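Local atomic coordinates of muconate lactonizing enzyme (Corynebacterium glutamicum, PDB entry 3I4K), a protein that belongs to the enolase superfamily and pairs an N-terminal domain of alpha and beta structure with a C-terminal barrel domain holding a magnesium ion. Residues L6-E12 against V39-N45; W60-E64 against A103-K107; R135-V140 against G350-I354. One frame throughout, in Å; residues are numbered along the deposited sequence.

Interaction 1: L6-E12 against V39-N45; sequences LTIQKVE and VSVHLEN
Lys10 and His42 form an antiparallel hydrogen-bonded pair, and the lysine side chain folds over the histidine ring. Lys10 CB and CG each lie 4.1 Å from His42 CD2. The chain runs on extended to CD, then turns at chi3 (59°). This turn brings Lys10 CE over one face of the ring, 3.6 Å from His42 CD2, as a CH-pi contact. At the tip, Lys10 NZ makes a salt bridge with Glu12 OE2 at 3.6 Å. The Glu12 carboxylate stands almost square to the histidine ring (86°). His42 NE2 gives Glu12 OE1 a weak, bent hydrogen bond of 3.3 Å; the stronger partner of that oxygen is Arg14.

Ile8, Val11, Val41 and Leu43 lie on the other face of the sheet. Ile8 CD1 presses on Leu43 CD2 at 3.3 Å, tighter than a usual carbon contact. Val11 CG1 lies alongside Val41 CG2, 3.7 Å away. Helix 104-121 packs on Val41 and Leu43, and helix 66-81 on Val11.

The backbone is irregular at one point. His42 O receives Gln9 N at 2.8 Å and, more weakly, Lys10 N. The register shifts by one residue there, so Gln9 and Lys10 form a classic beta bulge facing His42. The bulge lies in the hairpin of strands 8-25 and 30-43, part of the three-stranded antiparallel sheet of the enolase-type N-terminal domain.

Interaction 2: W60-E64 against A103-K107; sequences WWGGE and ARYAK. With ACY (acetic acid), chain I.
Glu64 reaches the start of helix 104-121 and grips two backbone N-H groups with its carboxylate. Tyr105 N binds Glu64 OE1 at 3.2 Å, and Ala106 N binds Glu64 OE2 at 3.1 Å. Both oxygens are met on the syn side, 19° out of the carboxylate plane. The extended glutamate chain carries the group in beside Tyr105 CB, which is 3.3 Å from Glu64 OE1. The positive end of the helix probably steadies the buried carboxylate. Met69 also packs here.

The loop 60-64 and this helix belong to the N-terminal domain, which in the enolase superfamily caps the mouth of the barrel. Trp61 faces the barrel, its side chain about 5 Å from the magnesium ion and touching the metal ligand Asp251.

The aromatic part meets less extensively. Tyr105 turns its edge to the face of Trp61 in an offset edge-to-face pair. The six-membered ring of Trp61 and the Tyr105 ring have centroids 5.9 Å apart and planes at 79°. Tyr105 OH sits above the indole rim, 3.1 Å from Trp61 CZ3. At another edge of the indole, near the ring plane, Trp61 NE1 donates to O of an acetic acid molecule at 2.8 Å, probably from the crystallisation liquor. Lys169 also binds it.

Interaction 3: R135-V140 against G350-I354; sequences RDKVDV and GQVAI
Val352 CG1 stands between its backbone N and carbonyl carbon (chi1 57°), and there it touches two valines of the other strand. Val138 CG2, held in the same kind of position, meets Val352 CG1 at 3.7 Å with the two side chains lying side by side. Val140 CG2 comes in obliquely and is tighter, 3.4 Å from Val352 CG1. Val138 CG1 also approaches Ile354 CD1, at 4.2 Å.

Backbone bonds join the strands in antiparallel fashion. Val138 and Val352 form a hydrogen-bonded pair, with N-to-O distances of 3.2 Å both ways. At one end, Ile354 N points very straight at Asp136 O (178°, 3.0 Å). It lies above the carbonyl plane, however, by 50°, and not on a lone pair. At the other end, Val140 N binds Gly350 O at 2.9 Å. A water donates to Gly350 O as well, and to Val140 O, so it bridges the two segments where the strand pairing ends.

Val138, Val140 and Val352 are buried. Leu315 of helix 308-320 packs on Val138 and Val352, while Thr328 of strand 327-328 touches Val138 and Val140. In the sheet, strand 137-144 lies between strand 351-353 and the parallel strand 167-171.

In the fold
The three contacts follow one another along the chain. Interactions 1 and 2 belong to the N-terminal domain, with centres 24 Å apart and nearest atoms about 6 Å apart. Helix 104-121 connects them: its start supplies one side of interaction 2, and later turns pack on the hairpin of interaction 1. Strand 137-144 follows that helix in the order of elements and supplies one side of interaction 3, centred 27 Å from interaction 2 and on the opposite side of the chain's centre. Interaction 3 brings the late strand 351-353 back to the first strand of the barrel sheet. The magnesium site of Asp200, Glu226 and Asp251 is in the barrel, and interaction 2 is the contact that lies beside it.

Interaction 1: L6-E12 against V39-N45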
loop_
_atom_site.group_PDB
_atom_site.type_symbol
_atom_site.label_atom_id
_atom_site.label_comp_id
_atom_site.label_asym_id
_atom_site.label_seq_id
_atom_site.Cartn_x
_atom_site.Cartn_y
_atom_site.Cartn_z
ATOM N N LEU A 6 -0.090 -18.094 -18.797
ATOM C CA LEU A 6 -0.069 -16.673 -18.483
ATOM C C LEU A 6 1.396 -16.255 -18.408
ATOM O O LEU A 6 1.729 -15.155 -17.965
ATOM C CB LEU A 6 -0.769 -16.447 -17.140
ATOM C CG LEU A 6 -1.404 -15.094 -16.822
ATOM C CD1 LEU A 6 -2.403 -14.713 -17.904
ATOM C CD2 LEU A 6 -2.098 -15.184 -15.464
ATOM N N THR A 7 2.261 -17.156 -18.861
ATOM C CA THR A 7 3.704 -16.947 -18.868
ATOM C C THR A 7 4.127 -15.760 -19.742
ATOM O O THR A 7 3.431 -15.403 -20.694
ATOM C CB THR A 7 4.422 -18.217 -19.378
ATOM O OG1 THR A 7 4.003 -19.348 -18.602
ATOM C CG2 THR A 7 5.927 -18.065 -19.262
ATOM N N ILE A 8 5.260 -15.148 -19.400
ATOM C CA ILE A 8 5.799 -14.020 -20.161
ATOM C C ILE A 8 6.830 -14.581 -21.133
ATOM O O ILE A 8 7.891 -15.056 -20.718
ATOM C CB ILE A 8 6.502 -12.973 -19.246
ATOM C CG1 ILE A 8 5.467 -12.136 -18.499
ATOM C CG2 ILE A 8 7.373 -12.043 -20.083
ATOM C CD1 ILE A 8 4.607 -12.921 -17.567
ATOM N N GLN A 9 6.516 -14.519 -22.422
ATOM C CA GLN A 9 7.407 -15.050 -23.447
ATOM C C GLN A 9 8.450 -14.037 -23.877
ATOM O O GLN A 9 9.613 -14.381 -24.089
ATOM C CB GLN A 9 6.610 -15.479 -24.686
ATOM C CG GLN A 9 5.421 -16.384 -24.401
ATOM C CD GLN A 9 5.812 -17.681 -23.709
ATOM O OE1 GLN A 9 6.534 -18.509 -24.271
ATOM N NE2 GLN A 9 5.335 -17.862 -22.481
ATOM N N LYS A 10 8.036 -12.782 -23.997
ATOM C CA LYS A 10 8.949 -11.751 -24.455
ATOM C C LYS A 10 8.585 -10.354 -23.956
ATOM O O LYS A 10 7.429 -10.072 -23.640
ATOM C CB LYS A 10 8.967 -11.786 -25.991
ATOM C CG LYS A 10 9.812 -10.727 -26.684
ATOM C CD LYS A 10 9.688 -10.832 -28.209
ATOM C CE LYS A 10 8.241 -10.674 -28.674
ATOM N NZ LYS A 10 8.094 -10.748 -30.160
ATOM N N VAL A 11 9.592 -9.490 -23.880
ATOM C CA VAL A 11 9.412 -8.104 -23.460
ATOM C C VAL A 11 10.227 -7.236 -24.411
ATOM O O VAL A 11 11.432 -7.433 -24.553
ATOM C CB VAL A 11 9.923 -7.871 -22.022
ATOM C CG1 VAL A 11 8.948 -8.448 -21.010
ATOM C CG2 VAL A 11 11.264 -8.523 -21.857
ATOM N N GLU A 12 9.570 -6.286 -25.069
ATOM C CA GLU A 12 10.249 -5.399 -26.008
ATOM C C GLU A 12 10.166 -3.955 -25.536
ATOM O O GLU A 12 9.249 -3.591 -24.806
ATOM C CB GLU A 12 9.613 -5.487 -27.399
ATOM C CG GLU A 12 9.523 -6.885 -27.993
ATOM C CD GLU A 12 8.947 -6.875 -29.405
ATOM O OE1 GLU A 12 7.885 -6.243 -29.614
ATOM O OE2 GLU A 12 9.556 -7.502 -30.301
ATOM N N VAL A 39 7.358 0.148 -23.448
ATOM C CA VAL A 39 7.751 -1.217 -23.131
ATOM C C VAL A 39 6.528 -2.122 -23.226
ATOM O O VAL A 39 5.435 -1.743 -22.814
ATOM C CB VAL A 39 8.353 -1.303 -21.701
ATOM C CG1 VAL A 39 8.800 -2.722 -21.403
ATOM C CG2 VAL A 39 9.532 -0.347 -21.575
ATOM N N SER A 40 6.710 -3.314 -23.778
ATOM C CA SER A 40 5.601 -4.245 -23.913
ATOM C C SER A 40 5.947 -5.616 -23.369
ATOM O O SER A 40 7.065 -6.107 -23.548
ATOM C CB SER A 40 5.189 -4.382 -25.382
ATOM O OG SER A 40 6.255 -4.892 -26.162
ATOM N N VAL A 41 4.976 -6.220 -22.694
ATOM C CA VAL A 41 5.131 -7.549 -22.135
ATOM C C VAL A 41 4.200 -8.470 -22.925
ATOM O O VAL A 41 2.983 -8.267 -22.969
ATOM C CB VAL A 41 4.781 -7.564 -20.627
ATOM C CG1 VAL A 41 4.747 -8.994 -20.099
ATOM C CG2 VAL A 41 5.835 -6.775 -19.861
ATOM N N HIS A 42 4.802 -9.470 -23.563
ATOM C CA HIS A 42 4.086 -10.429 -24.397
ATOM C C HIS A 42 3.855 -11.737 -23.658
ATOM O O HIS A 42 4.801 -12.427 -23.274
ATOM C CB HIS A 42 4.895 -10.680 -25.670
ATOM C CG HIS A 42 5.229 -9.429 -26.421
ATOM N ND1 HIS A 42 4.340 -8.815 -27.278
ATOM C CD2 HIS A 42 6.336 -8.651 -26.408
ATOM C CE1 HIS A 42 4.886 -7.713 -27.760
ATOM N NE2 HIS A 42 6.097 -7.589 -27.247
ATOM N N LEU A 43 2.584 -12.069 -23.467
ATOM C CA LEU A 43 2.208 -13.281 -22.757
ATOM C C LEU A 43 1.870 -14.449 -23.680
ATOM O O LEU A 43 1.342 -14.264 -24.778
ATOM C CB LEU A 43 1.016 -12.999 -21.837
ATOM C CG LEU A 43 1.188 -11.956 -20.729
ATOM C CD1 LEU A 43 -0.083 -11.895 -19.897
ATOM C CD2 LEU A 43 2.375 -12.321 -19.852
ATOM N N GLU A 44 2.182 -15.652 -23.207
ATOM C CA GLU A 44 1.932 -16.891 -23.932
ATOM C C GLU A 44 0.562 -16.914 -24.607
ATOM O O GLU A 44 0.432 -17.379 -25.737
ATOM C CB GLU A 44 2.052 -18.073 -22.966
ATOM C CG GLU A 44 1.766 -19.423 -23.583
ATOM C CD GLU A 44 2.626 -19.677 -24.794
ATOM O OE1 GLU A 44 3.863 -19.560 -24.669
ATOM O OE2 GLU A 44 2.066 -19.993 -25.867
ATOM N N ASN A 45 -0.453 -16.410 -23.912
ATOM C CA ASN A 45 -1.814 -16.378 -24.438
ATOM C C ASN A 45 -2.029 -15.289 -25.485
ATOM O O ASN A 45 -3.164 -14.915 -25.774
ATOM C CB ASN A 45 -2.814 -16.188 -23.292
ATOM C CG ASN A 45 -2.501 -14.967 -22.443
ATOM O OD1 ASN A 45 -3.237 -14.633 -21.518
ATOM N ND2 ASN A 45 -1.399 -14.299 -22.759
#

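Interaction 2: W60-E64 against A103-K107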
loop_
_atom_site.group_PDB
_atom_site.type_symbol
_atom_site.label_atom_id
_atom_site.label_comp_id
_atom_site.label_asym_id
_atom_site.label_seq_id
_atom_site.Cartn_x
_atom_site.Cartn_y
_atom_site.Cartn_z
ATOM N N TRP A 60 17.793 15.707 -17.381
ATOM C CA TRP A 60 18.025 16.882 -16.539
ATOM C C TRP A 60 17.150 16.801 -15.286
ATOM O O TRP A 60 17.490 17.352 -14.237
ATOM C CB TRP A 60 17.676 18.172 -17.290
ATOM C CG TRP A 60 16.204 18.276 -17.602
ATOM C CD1 TRP A 60 15.552 17.743 -18.682
ATOM C CD2 TRP A 60 15.185 18.842 -16.762
ATOM N NE1 TRP A 60 14.194 17.933 -18.561
ATOM C CE2 TRP A 60 13.941 18.605 -17.393
ATOM C CE3 TRP A 60 15.204 19.522 -15.532
ATOM C CZ2 TRP A 60 12.727 19.020 -16.838
ATOM C CZ3 TRP A 60 13.996 19.934 -14.979
ATOM C CH2 TRP A 60 12.773 19.681 -15.633
ATOM N N TRP A 61 16.013 16.122 -15.402
ATOM C CA TRP A 61 15.091 16.010 -14.275
ATOM C C TRP A 61 15.655 15.147 -13.140
ATOM O O TRP A 61 15.717 15.593 -12.000
ATOM C CB TRP A 61 13.742 15.437 -14.739
ATOM C CG TRP A 61 12.622 15.694 -13.760
ATOM C CD1 TRP A 61 11.704 16.704 -13.809
ATOM C CD2 TRP A 61 12.340 14.954 -12.563
ATOM N NE1 TRP A 61 10.867 16.638 -12.718
ATOM C CE2 TRP A 61 11.235 15.576 -11.939
ATOM C CE3 TRP A 61 12.915 13.831 -11.958
ATOM C CZ2 TRP A 61 10.690 15.109 -10.735
ATOM C CZ3 TRP A 61 12.376 13.365 -10.758
ATOM C CH2 TRP A 61 11.272 14.006 -10.162
ATOM N N GLY A 62 16.086 13.927 -13.451
ATOM C CA GLY A 62 16.599 13.062 -12.405
ATOM C C GLY A 62 17.724 12.110 -12.736
ATOM O O GLY A 62 18.083 11.277 -11.902
ATOM N N GLY A 63 18.282 12.197 -13.941
ATOM C CA GLY A 63 19.386 11.312 -14.280
ATOM C C GLY A 63 19.060 10.108 -15.139
ATOM O O GLY A 63 19.963 9.398 -15.597
ATOM N N GLU A 64 17.775 9.853 -15.347
ATOM C CA GLU A 64 17.373 8.739 -16.190
ATOM C C GLU A 64 16.828 9.283 -17.492
ATOM O O GLU A 64 16.230 10.358 -17.519
ATOM C CB GLU A 64 16.292 7.902 -15.513
ATOM C CG GLU A 64 16.840 6.885 -14.539
ATOM C CD GLU A 64 15.756 5.979 -14.012
ATOM O OE1 GLU A 64 15.215 6.260 -12.909
ATOM O OE2 GLU A 64 15.444 4.992 -14.721
ATOM N N ALA A 103 16.963 3.273 -10.222
ATOM C CA ALA A 103 16.430 3.278 -11.581
ATOM C C ALA A 103 14.920 3.022 -11.573
ATOM O O ALA A 103 14.415 2.201 -12.343
ATOM C CB ALA A 103 17.139 2.213 -12.426
ATOM N N ARG A 104 14.201 3.734 -10.707
ATOM C CA ARG A 104 12.755 3.566 -10.600
ATOM C C ARG A 104 11.994 3.834 -11.901
ATOM O O ARG A 104 11.068 3.101 -12.239
ATOM C CB ARG A 104 12.198 4.470 -9.495
ATOM C CG ARG A 104 12.729 4.159 -8.098
ATOM C CD ARG A 104 12.410 2.735 -7.655
ATOM N NE ARG A 104 12.498 2.597 -6.202
ATOM C CZ ARG A 104 12.256 1.475 -5.529
ATOM N NH1 ARG A 104 11.912 0.362 -6.168
ATOM N NH2 ARG A 104 12.330 1.477 -4.204
ATOM N N TYR A 105 12.370 4.884 -12.625
ATOM C CA TYR A 105 11.675 5.196 -13.868
ATOM C C TYR A 105 11.683 4.011 -14.842
ATOM O O TYR A 105 10.662 3.701 -15.451
ATOM C CB TYR A 105 12.290 6.436 -14.523
ATOM C CG TYR A 105 11.834 7.744 -13.910
ATOM C CD1 TYR A 105 10.610 8.311 -14.263
ATOM C CD2 TYR A 105 12.623 8.416 -12.984
ATOM C CE1 TYR A 105 10.189 9.520 -13.713
ATOM C CE2 TYR A 105 12.204 9.631 -12.420
ATOM C CZ TYR A 105 10.991 10.175 -12.792
ATOM O OH TYR A 105 10.586 11.389 -12.261
ATOM N N ALA A 106 12.826 3.346 -14.973
ATOM C CA ALA A 106 12.932 2.201 -15.871
ATOM C C ALA A 106 12.017 1.071 -15.388
ATOM O O ALA A 106 11.300 0.451 -16.176
ATOM C CB ALA A 106 14.374 1.714 -15.930
ATOM N N LYS A 107 12.051 0.822 -14.080
ATOM C CA LYS A 107 11.248 -0.225 -13.466
ATOM C C LYS A 107 9.749 0.021 -13.593
ATOM O O LYS A 107 8.975 -0.920 -13.775
ATOM C CB LYS A 107 11.634 -0.372 -11.989
ATOM C CG LYS A 107 13.067 -0.860 -11.771
ATOM C CD LYS A 107 13.489 -0.758 -10.305
ATOM C CE LYS A 107 14.861 -1.381 -10.063
ATOM N NZ LYS A 107 15.389 -1.085 -8.698
HETATM C C ACY I . 7.407 17.983 -13.166
HETATM O O ACY I . 8.494 18.190 -12.651
HETATM O OXT ACY I . 6.287 18.210 -12.479
HETATM C CH3 ACY I . 7.311 17.467 -14.579
#

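Interaction 3: R135-V140 against G350-I354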
loop_
_atom_site.group_PDB
_atom_site.type_symbol
_atom_site.label_atom_id
_atom_site.label_comp_id
_atom_site.label_asym_id
_atom_site.label_seq_id
_atom_site.Cartn_x
_atom_site.Cartn_y
_atom_site.Cartn_z
ATOM N N ARG A 135 -13.368 6.454 -7.788
ATOM C CA ARG A 135 -13.818 7.572 -8.616
ATOM C C ARG A 135 -13.718 7.212 -10.097
ATOM O O ARG A 135 -12.942 6.325 -10.483
ATOM C CB ARG A 135 -12.950 8.798 -8.343
ATOM C CG ARG A 135 -11.488 8.561 -8.709
ATOM C CD ARG A 135 -10.572 9.734 -8.377
ATOM N NE ARG A 135 -9.965 9.632 -7.050
ATOM C CZ ARG A 135 -10.423 10.261 -5.978
ATOM N NH1 ARG A 135 -11.500 11.030 -6.081
ATOM N NH2 ARG A 135 -9.791 10.150 -4.820
ATOM N N ASP A 136 -14.497 7.903 -10.929
ATOM C CA ASP A 136 -14.474 7.641 -12.366
ATOM C C ASP A 136 -14.042 8.863 -13.160
ATOM O O ASP A 136 -14.114 8.869 -14.388
ATOM C CB ASP A 136 -15.843 7.149 -12.860
ATOM C CG ASP A 136 -16.995 8.029 -12.398
ATOM O OD1 ASP A 136 -16.918 9.263 -12.555
ATOM O OD2 ASP A 136 -17.995 7.476 -11.885
ATOM N N LYS A 137 -13.592 9.892 -12.448
ATOM C CA LYS A 137 -13.123 11.125 -13.076
ATOM C C LYS A 137 -12.309 11.932 -12.064
ATOM O O LYS A 137 -12.609 11.930 -10.869
ATOM C CB LYS A 137 -14.303 11.956 -13.578
ATOM C CG LYS A 137 -15.140 12.561 -12.477
ATOM C CD LYS A 137 -16.285 13.388 -13.043
ATOM C CE LYS A 137 -17.102 14.020 -11.920
ATOM N NZ LYS A 137 -18.109 14.993 -12.430
ATOM N N VAL A 138 -11.287 12.628 -12.548
ATOM C CA VAL A 138 -10.425 13.423 -11.679
ATOM C C VAL A 138 -10.269 14.852 -12.173
ATOM O O VAL A 138 -10.518 15.150 -13.343
ATOM C CB VAL A 138 -9.002 12.801 -11.579
ATOM C CG1 VAL A 138 -9.076 11.405 -10.972
ATOM C CG2 VAL A 138 -8.358 12.729 -12.961
ATOM N N ASP A 139 -9.873 15.748 -11.277
ATOM C CA ASP A 139 -9.646 17.121 -11.683
ATOM C C ASP A 139 -8.267 17.172 -12.327
ATOM O O ASP A 139 -7.387 16.364 -12.011
ATOM C CB ASP A 139 -9.727 18.061 -10.487
ATOM C CG ASP A 139 -11.146 18.190 -9.958
ATOM O OD1 ASP A 139 -12.066 18.377 -10.785
ATOM O OD2 ASP A 139 -11.349 18.108 -8.730
ATOM N N VAL A 140 -8.087 18.111 -13.247
ATOM C CA VAL A 140 -6.822 18.240 -13.945
ATOM C C VAL A 140 -6.307 19.666 -13.910
ATOM O O VAL A 140 -6.996 20.608 -14.316
ATOM C CB VAL A 140 -6.955 17.774 -15.421
ATOM C CG1 VAL A 140 -5.608 17.899 -16.146
ATOM C CG2 VAL A 140 -7.436 16.333 -15.460
ATOM N N GLY A 350 -12.666 20.909 -16.853
ATOM C CA GLY A 350 -11.548 20.803 -15.932
ATOM C C GLY A 350 -11.242 19.407 -15.432
ATOM O O GLY A 350 -10.471 19.235 -14.485
ATOM N N GLN A 351 -11.830 18.404 -16.068
ATOM C CA GLN A 351 -11.592 17.036 -15.652
ATOM C C GLN A 351 -11.303 16.130 -16.831
ATOM O O GLN A 351 -11.294 16.554 -17.980
ATOM C CB GLN A 351 -12.811 16.489 -14.907
ATOM C CG GLN A 351 -13.408 17.427 -13.875
ATOM C CD GLN A 351 -14.272 16.683 -12.877
ATOM O OE1 GLN A 351 -13.768 16.111 -11.908
ATOM N NE2 GLN A 351 -15.575 16.667 -13.119
ATOM N N VAL A 352 -11.061 14.871 -16.521
ATOM C CA VAL A 352 -10.820 13.859 -17.528
ATOM C C VAL A 352 -11.399 12.580 -16.937
ATOM O O VAL A 352 -11.200 12.288 -15.754
ATOM C CB VAL A 352 -9.316 13.683 -17.826
ATOM C CG1 VAL A 352 -8.559 13.334 -16.562
ATOM C CG2 VAL A 352 -9.122 12.603 -18.882
ATOM N N ALA A 353 -12.144 11.838 -17.747
ATOM C CA ALA A 353 -12.759 10.607 -17.279
ATOM C C ALA A 353 -11.762 9.465 -17.310
ATOM O O ALA A 353 -10.879 9.430 -18.162
ATOM C CB ALA A 353 -13.971 10.267 -18.140
ATOM N N ILE A 354 -11.900 8.540 -16.369
ATOM C CA ILE A 354 -11.017 7.389 -16.305
ATOM C C ILE A 354 -11.341 6.481 -17.480
ATOM O O ILE A 354 -12.508 6.240 -17.785
ATOM C CB ILE A 354 -11.203 6.591 -14.983
ATOM C CG1 ILE A 354 -10.481 7.292 -13.824
ATOM C CG2 ILE A 354 -10.635 5.178 -15.141
ATOM C CD1 ILE A 354 -10.897 8.712 -13.583
HETATM O O HOH W 1 -9.511 21.674 -13.156
#